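Local coordinates for SusD homolog (PDB 4F53), which probably binds mucin O-glycans as a SusD-like outer-membrane lipoprotein of Bacteroides ovatus, built on a helical, TPR-like scaffold, at residues M39-E44 and M124-D129; C52-A57 and E444-Y449. One frame throughout, in Å; residues are numbered along the deposited sequence.

How the contacts relate
From the N terminus the chain leaves helix 25-37, runs through the irregular connection holding 39-44, and enters helix 44-58, which carries 52-57. Contact 1 brings that connection against helix 110-131, closing a loop of 79 residues that is mostly helical. Contact 2 closes a much longer one, of 386 residues, by setting helix 44-58 against helix 442-452. The two loops cross, since 52-57 lies inside the first and 444-449 outside it. Their centres are about 11 Å apart, and they touch where D129 OD2 lies 3.7 Å from T447 CG2. Together they tie an early connection and helix of the family fold to helix 110-131 and the late helix 442-452.

Contact 1 (M39-E44 and M124-D129); sequences MMPEQE and MLRVTD
The backbones stay well apart, with M39 and R126 nearest at 8.2 Å between CA atoms, and the long side chain of R126 spans that gap from helix 110-131 to the connection before helix 44-58. Its NH1 donates to M39 O at 3.1 Å with an N-H...O angle of 158°, a fairly straight bond. The carbonyl oxygen lies close to the guanidinium plane, at its edge, whereas NH1 stands above the carbonyl plane instead of on a lone pair. CG lies anti to the carbonyl carbon, and a bend at chi3 (53°), after an extended chi2, turns the end of the chain, while CD still passes 3.5 Å from M39 O. M40, a selenomethionine, crosses R126 at about a right angle: its chain, bent at chi2 and chi3, brings SE to the guanidinium edge, 3.6 Å from NH1. P41 and R126 approach from opposite directions, P41 CD lying 3.9 Å from R126 NH1. The other terminal nitrogen, NH2, forms a salt bridge with D51 of helix 44-58, and F92 of helix 82-106 also packs on the arginine. A leucine here would probably leave D51 without its cationic mate and M39 O without this donor. The buried guanidinium, probably balanced by D51, thus acts as a polar bridge within the helical fold, joining helix 110-131 to an interhelical connection and the helix that follows.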
loop_
_atom_site.group_PDB
_atom_site.type_symbol
_atom_site.label_atom_id
_atom_site.label_comp_id
_atom_site.label_asym_id
_atom_site.label_seq_id
_atom_site.Cartn_x
_atom_site.Cartn_y
_atom_site.Cartn_z
HETATM N N MSE A 39 -2.656 9.361 -6.533
HETATM C CA MSE A 39 -3.008 7.991 -6.098
HETATM C C MSE A 39 -1.771 7.242 -5.567
HETATM O O MSE A 39 -1.874 6.385 -4.693
HETATM C CB MSE A 39 -3.628 7.191 -7.264
HETATM C CG MSE A 39 -4.921 7.836 -7.794
HETATM SE SE MSE A 39 -5.940 6.571 -8.864
HETATM C CE MSE A 39 -4.914 6.620 -10.406
HETATM N N MSE A 40 -0.604 7.558 -6.146
HETATM C CA MSE A 40 0.712 6.967 -5.845
HETATM C C MSE A 40 1.720 8.070 -6.203
HETATM O O MSE A 40 2.281 8.067 -7.308
HETATM C CB MSE A 40 0.883 5.681 -6.680
HETATM C CG MSE A 40 1.982 4.772 -6.157
HETATM SE SE MSE A 40 1.552 3.995 -4.406
HETATM C CE MSE A 40 -0.013 2.975 -4.981
ATOM N N PRO A 41 1.841 9.103 -5.326
ATOM C CA PRO A 41 2.567 10.329 -5.713
ATOM C C PRO A 41 4.015 10.164 -6.145
ATOM O O PRO A 41 4.777 9.408 -5.571
ATOM C CB PRO A 41 2.466 11.229 -4.483
ATOM C CG PRO A 41 1.922 10.357 -3.384
ATOM C CD PRO A 41 1.150 9.274 -4.024
ATOM N N GLU A 42 4.358 10.895 -7.205
ATOM C CA GLU A 42 5.669 10.937 -7.822
ATOM C C GLU A 42 6.624 11.905 -7.102
ATOM O O GLU A 42 7.818 11.585 -7.010
ATOM C CB GLU A 42 5.534 11.338 -9.288
ATOM C CG GLU A 42 6.855 11.318 -10.025
ATOM C CD GLU A 42 6.823 11.763 -11.469
ATOM O OE1 GLU A 42 5.817 11.491 -12.159
ATOM O OE2 GLU A 42 7.827 12.356 -11.918
ATOM N N GLN A 43 6.110 13.081 -6.632
ATOM C CA GLN A 43 6.907 14.095 -5.946
ATOM C C GLN A 43 7.722 13.401 -4.851
ATOM O O GLN A 43 7.141 12.827 -3.915
ATOM C CB GLN A 43 6.005 15.216 -5.394
ATOM C CG GLN A 43 6.752 16.515 -5.035
ATOM C CD GLN A 43 5.868 17.517 -4.308
ATOM O OE1 GLN A 43 4.665 17.333 -4.177
ATOM N NE2 GLN A 43 6.446 18.601 -3.800
ATOM N N GLU A 44 9.058 13.383 -5.034
ATOM C CA GLU A 44 10.024 12.692 -4.183
ATOM C C GLU A 44 9.959 13.102 -2.717
ATOM O O GLU A 44 10.100 12.223 -1.884
ATOM C CB GLU A 44 11.467 12.812 -4.724
ATOM C CG GLU A 44 11.995 14.236 -4.811
ATOM C CD GLU A 44 13.411 14.389 -5.328
ATOM O OE1 GLU A 44 13.753 13.744 -6.344
ATOM O OE2 GLU A 44 14.164 15.199 -4.746
HETATM N N MSE A 124 -8.287 9.458 -1.107
HETATM C CA MSE A 124 -8.875 9.572 0.222
HETATM C C MSE A 124 -9.074 8.189 0.863
HETATM O O MSE A 124 -9.148 8.108 2.087
HETATM C CB MSE A 124 -10.148 10.435 0.196
HETATM C CG MSE A 124 -9.834 11.875 -0.220
HETATM SE SE MSE A 124 -8.529 12.734 0.982
HETATM C CE MSE A 124 -7.590 13.971 -0.278
ATOM N N LEU A 125 -9.061 7.113 0.060
ATOM C CA LEU A 125 -9.052 5.728 0.571
ATOM C C LEU A 125 -7.743 5.508 1.347
ATOM O O LEU A 125 -7.799 4.952 2.421
ATOM C CB LEU A 125 -9.207 4.676 -0.551
ATOM C CG LEU A 125 -9.278 3.184 -0.135
ATOM C CD1 LEU A 125 -10.514 2.902 0.755
ATOM C CD2 LEU A 125 -9.313 2.284 -1.364
ATOM N N ARG A 126 -6.587 5.983 0.829
ATOM C CA ARG A 126 -5.285 5.901 1.531
ATOM C C ARG A 126 -5.358 6.630 2.875
ATOM O O ARG A 126 -4.881 6.116 3.879
ATOM C CB ARG A 126 -4.126 6.540 0.733
ATOM C CG ARG A 126 -3.901 6.058 -0.674
ATOM C CD ARG A 126 -2.793 6.881 -1.309
ATOM N NE ARG A 126 -1.606 6.873 -0.452
ATOM C CZ ARG A 126 -0.394 6.485 -0.818
ATOM N NH1 ARG A 126 -0.159 6.118 -2.071
ATOM N NH2 ARG A 126 0.598 6.486 0.057
ATOM N N VAL A 127 -5.941 7.847 2.863
ATOM C CA VAL A 127 -6.070 8.732 4.026
ATOM C C VAL A 127 -6.999 8.110 5.097
ATOM O O VAL A 127 -6.587 8.048 6.259
ATOM C CB VAL A 127 -6.492 10.180 3.643
ATOM C CG1 VAL A 127 -6.477 11.091 4.873
ATOM C CG2 VAL A 127 -5.583 10.742 2.534
ATOM N N THR A 128 -8.208 7.632 4.725
ATOM C CA THR A 128 -9.066 7.014 5.737
ATOM C C THR A 128 -8.430 5.694 6.236
ATOM O O THR A 128 -8.507 5.391 7.429
ATOM C CB THR A 128 -10.539 6.860 5.313
ATOM O OG1 THR A 128 -11.227 6.392 6.462
ATOM C CG2 THR A 128 -10.762 5.855 4.156
ATOM N N ASP A 129 -7.742 4.964 5.370
ATOM C CA ASP A 129 -7.050 3.735 5.794
ATOM C C ASP A 129 -5.849 4.042 6.694
ATOM O O ASP A 129 -5.394 3.148 7.400
ATOM C CB ASP A 129 -6.624 2.881 4.593
ATOM C CG ASP A 129 -7.805 2.211 3.894
ATOM O OD1 ASP A 129 -8.936 2.285 4.422
ATOM O OD2 ASP A 129 -7.595 1.609 2.824
#

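Contact 2 (C52-A57 and E444-Y449); sequences CLMAGA and ESWTEY
W446 carries the helix 442-452 side of this contact, with 64 Å² of its surface buried, and meets M54 and A55 of helix 44-58, which bury about 30 Å² each. Its CB points toward helix 44-58, and with CG anti to the backbone N (chi1 174°) the CZ3 corner of the indole is placed near the end of M54. The six-membered ring supplies the apolar contact: CZ3 lies 4.2 Å from M54 CE, at van der Waals range. M54 is selenomethionine. Its chain is extended through chi1 and chi2, then turns at chi3 (75°), which brings the terminal methyl nearer the tryptophan than the direction of its CB would suggest; the two side chains cross at about a right angle. A55 takes part through its backbone, its O lying 4.4 Å from W446 CB. This is also where the helices come closest within the segments, the CA atoms of A55 and W446 being 6.3 Å apart, a short separation consistent with the small alanine side chain. No hydrogen bond links the two segments; the indole NE1 instead donates to A475 O, a polar hold that can fix the ring's orientation. Y75, from a loop, packs on M54, and R207 forms salt bridges with E444 and E448. This apolar helix-helix packing lies near the centre of the chain, consistent with the largely helical SusD/RagB fold; the pair adjoins helix 423-438 through S445 and the two-stranded sheet 62-64/261-263 through the backbone hydrogen bond of G56 with V62.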
loop_
_atom_site.group_PDB
_atom_site.type_symbol
_atom_site.label_atom_id
_atom_site.label_comp_id
_atom_site.label_asym_id
_atom_site.label_seq_id
_atom_site.Cartn_x
_atom_site.Cartn_y
_atom_site.Cartn_z
ATOM N N CYS A 52 7.363 5.600 1.307
ATOM C CA CYS A 52 8.590 4.939 1.659
ATOM C C CYS A 52 8.750 4.854 3.179
ATOM O O CYS A 52 8.737 3.759 3.729
ATOM C CB CYS A 52 9.777 5.629 0.997
ATOM S SG CYS A 52 11.364 4.818 1.307
ATOM N N LEU A 53 8.885 5.991 3.851
ATOM C CA LEU A 53 9.141 6.033 5.284
ATOM C C LEU A 53 7.960 5.511 6.098
ATOM O O LEU A 53 8.167 4.840 7.110
ATOM C CB LEU A 53 9.509 7.477 5.731
ATOM C CG LEU A 53 10.883 8.004 5.306
ATOM C CD1 LEU A 53 10.887 9.532 5.304
ATOM C CD2 LEU A 53 11.982 7.479 6.219
HETATM N N MSE A 54 6.731 5.817 5.682
HETATM C CA MSE A 54 5.584 5.362 6.447
HETATM C C MSE A 54 5.110 3.981 5.985
HETATM O O MSE A 54 5.350 3.009 6.698
HETATM C CB MSE A 54 4.431 6.382 6.408
HETATM C CG MSE A 54 3.258 5.967 7.328
HETATM SE SE MSE A 54 1.711 7.100 7.134
HETATM C CE MSE A 54 1.038 6.425 5.387
ATOM N N ALA A 55 4.433 3.897 4.821
ATOM C CA ALA A 55 3.816 2.683 4.302
ATOM C C ALA A 55 4.845 1.561 4.016
ATOM O O ALA A 55 4.550 0.394 4.276
ATOM C CB ALA A 55 3.022 3.003 3.051
ATOM N N GLY A 56 6.036 1.929 3.533
ATOM C CA GLY A 56 7.115 0.994 3.242
ATOM C C GLY A 56 7.580 0.260 4.478
ATOM O O GLY A 56 7.812 -0.955 4.428
ATOM N N ALA A 57 7.700 0.999 5.605
ATOM C CA ALA A 57 8.058 0.434 6.915
ATOM C C ALA A 57 6.949 -0.494 7.460
ATOM O O ALA A 57 7.215 -1.637 7.838
ATOM C CB ALA A 57 8.311 1.563 7.921
ATOM N N GLU A 444 -1.160 -0.297 0.380
ATOM C CA GLU A 444 -2.132 -1.384 0.250
ATOM C C GLU A 444 -1.732 -2.558 1.137
ATOM O O GLU A 444 -2.596 -3.096 1.821
ATOM C CB GLU A 444 -2.312 -1.832 -1.236
ATOM C CG GLU A 444 -3.506 -2.758 -1.450
ATOM C CD GLU A 444 -4.862 -2.391 -0.840
ATOM O OE1 GLU A 444 -5.189 -1.186 -0.717
ATOM O OE2 GLU A 444 -5.612 -3.330 -0.493
ATOM N N SER A 445 -0.453 -2.943 1.121
ATOM C CA SER A 445 0.041 -4.098 1.901
ATOM C C SER A 445 0.017 -3.856 3.418
ATOM O O SER A 445 -0.183 -4.817 4.156
ATOM C CB SER A 445 1.437 -4.520 1.452
ATOM O OG SER A 445 1.271 -5.099 0.171
ATOM N N TRP A 446 0.183 -2.602 3.872
ATOM C CA TRP A 446 0.039 -2.252 5.293
ATOM C C TRP A 446 -1.461 -2.420 5.686
ATOM O O TRP A 446 -1.791 -3.041 6.705
ATOM C CB TRP A 446 0.552 -0.809 5.597
ATOM C CG TRP A 446 0.290 -0.358 7.021
ATOM C CD1 TRP A 446 0.364 -1.126 8.151
ATOM C CD2 TRP A 446 -0.081 0.968 7.462
ATOM N NE1 TRP A 446 0.072 -0.365 9.265
ATOM C CE2 TRP A 446 -0.235 0.913 8.871
ATOM C CE3 TRP A 446 -0.323 2.198 6.798
ATOM C CZ2 TRP A 446 -0.586 2.045 9.638
ATOM C CZ3 TRP A 446 -0.682 3.313 7.557
ATOM C CH2 TRP A 446 -0.814 3.232 8.955
ATOM N N THR A 447 -2.365 -1.929 4.840
ATOM C CA THR A 447 -3.804 -2.056 5.096
ATOM C C THR A 447 -4.194 -3.561 5.168
ATOM O O THR A 447 -4.954 -3.963 6.043
ATOM C CB THR A 447 -4.582 -1.291 4.011
ATOM O OG1 THR A 447 -4.233 0.097 4.084
ATOM C CG2 THR A 447 -6.058 -1.447 4.143
ATOM N N GLU A 448 -3.647 -4.375 4.275
ATOM C CA GLU A 448 -3.987 -5.800 4.210
ATOM C C GLU A 448 -3.374 -6.590 5.368
ATOM O O GLU A 448 -3.982 -7.548 5.836
ATOM C CB GLU A 448 -3.612 -6.380 2.821
ATOM C CG GLU A 448 -4.602 -5.855 1.771
ATOM C CD GLU A 448 -6.057 -6.239 2.019
ATOM O OE1 GLU A 448 -6.418 -7.369 1.633
ATOM O OE2 GLU A 448 -6.812 -5.462 2.656
ATOM N N TYR A 449 -2.201 -6.149 5.856
ATOM C CA TYR A 449 -1.537 -6.749 7.009
ATOM C C TYR A 449 -2.405 -6.527 8.269
ATOM O O TYR A 449 -2.646 -7.457 9.062
ATOM C CB TYR A 449 -0.126 -6.167 7.184
ATOM C CG TYR A 449 0.493 -6.604 8.483
ATOM C CD1 TYR A 449 0.980 -7.897 8.640
ATOM C CD2 TYR A 449 0.474 -5.768 9.604
ATOM C CE1 TYR A 449 1.480 -8.338 9.860
ATOM C CE2 TYR A 449 0.988 -6.195 10.830
ATOM C CZ TYR A 449 1.495 -7.480 10.950
ATOM O OH TYR A 449 1.991 -7.943 12.143
#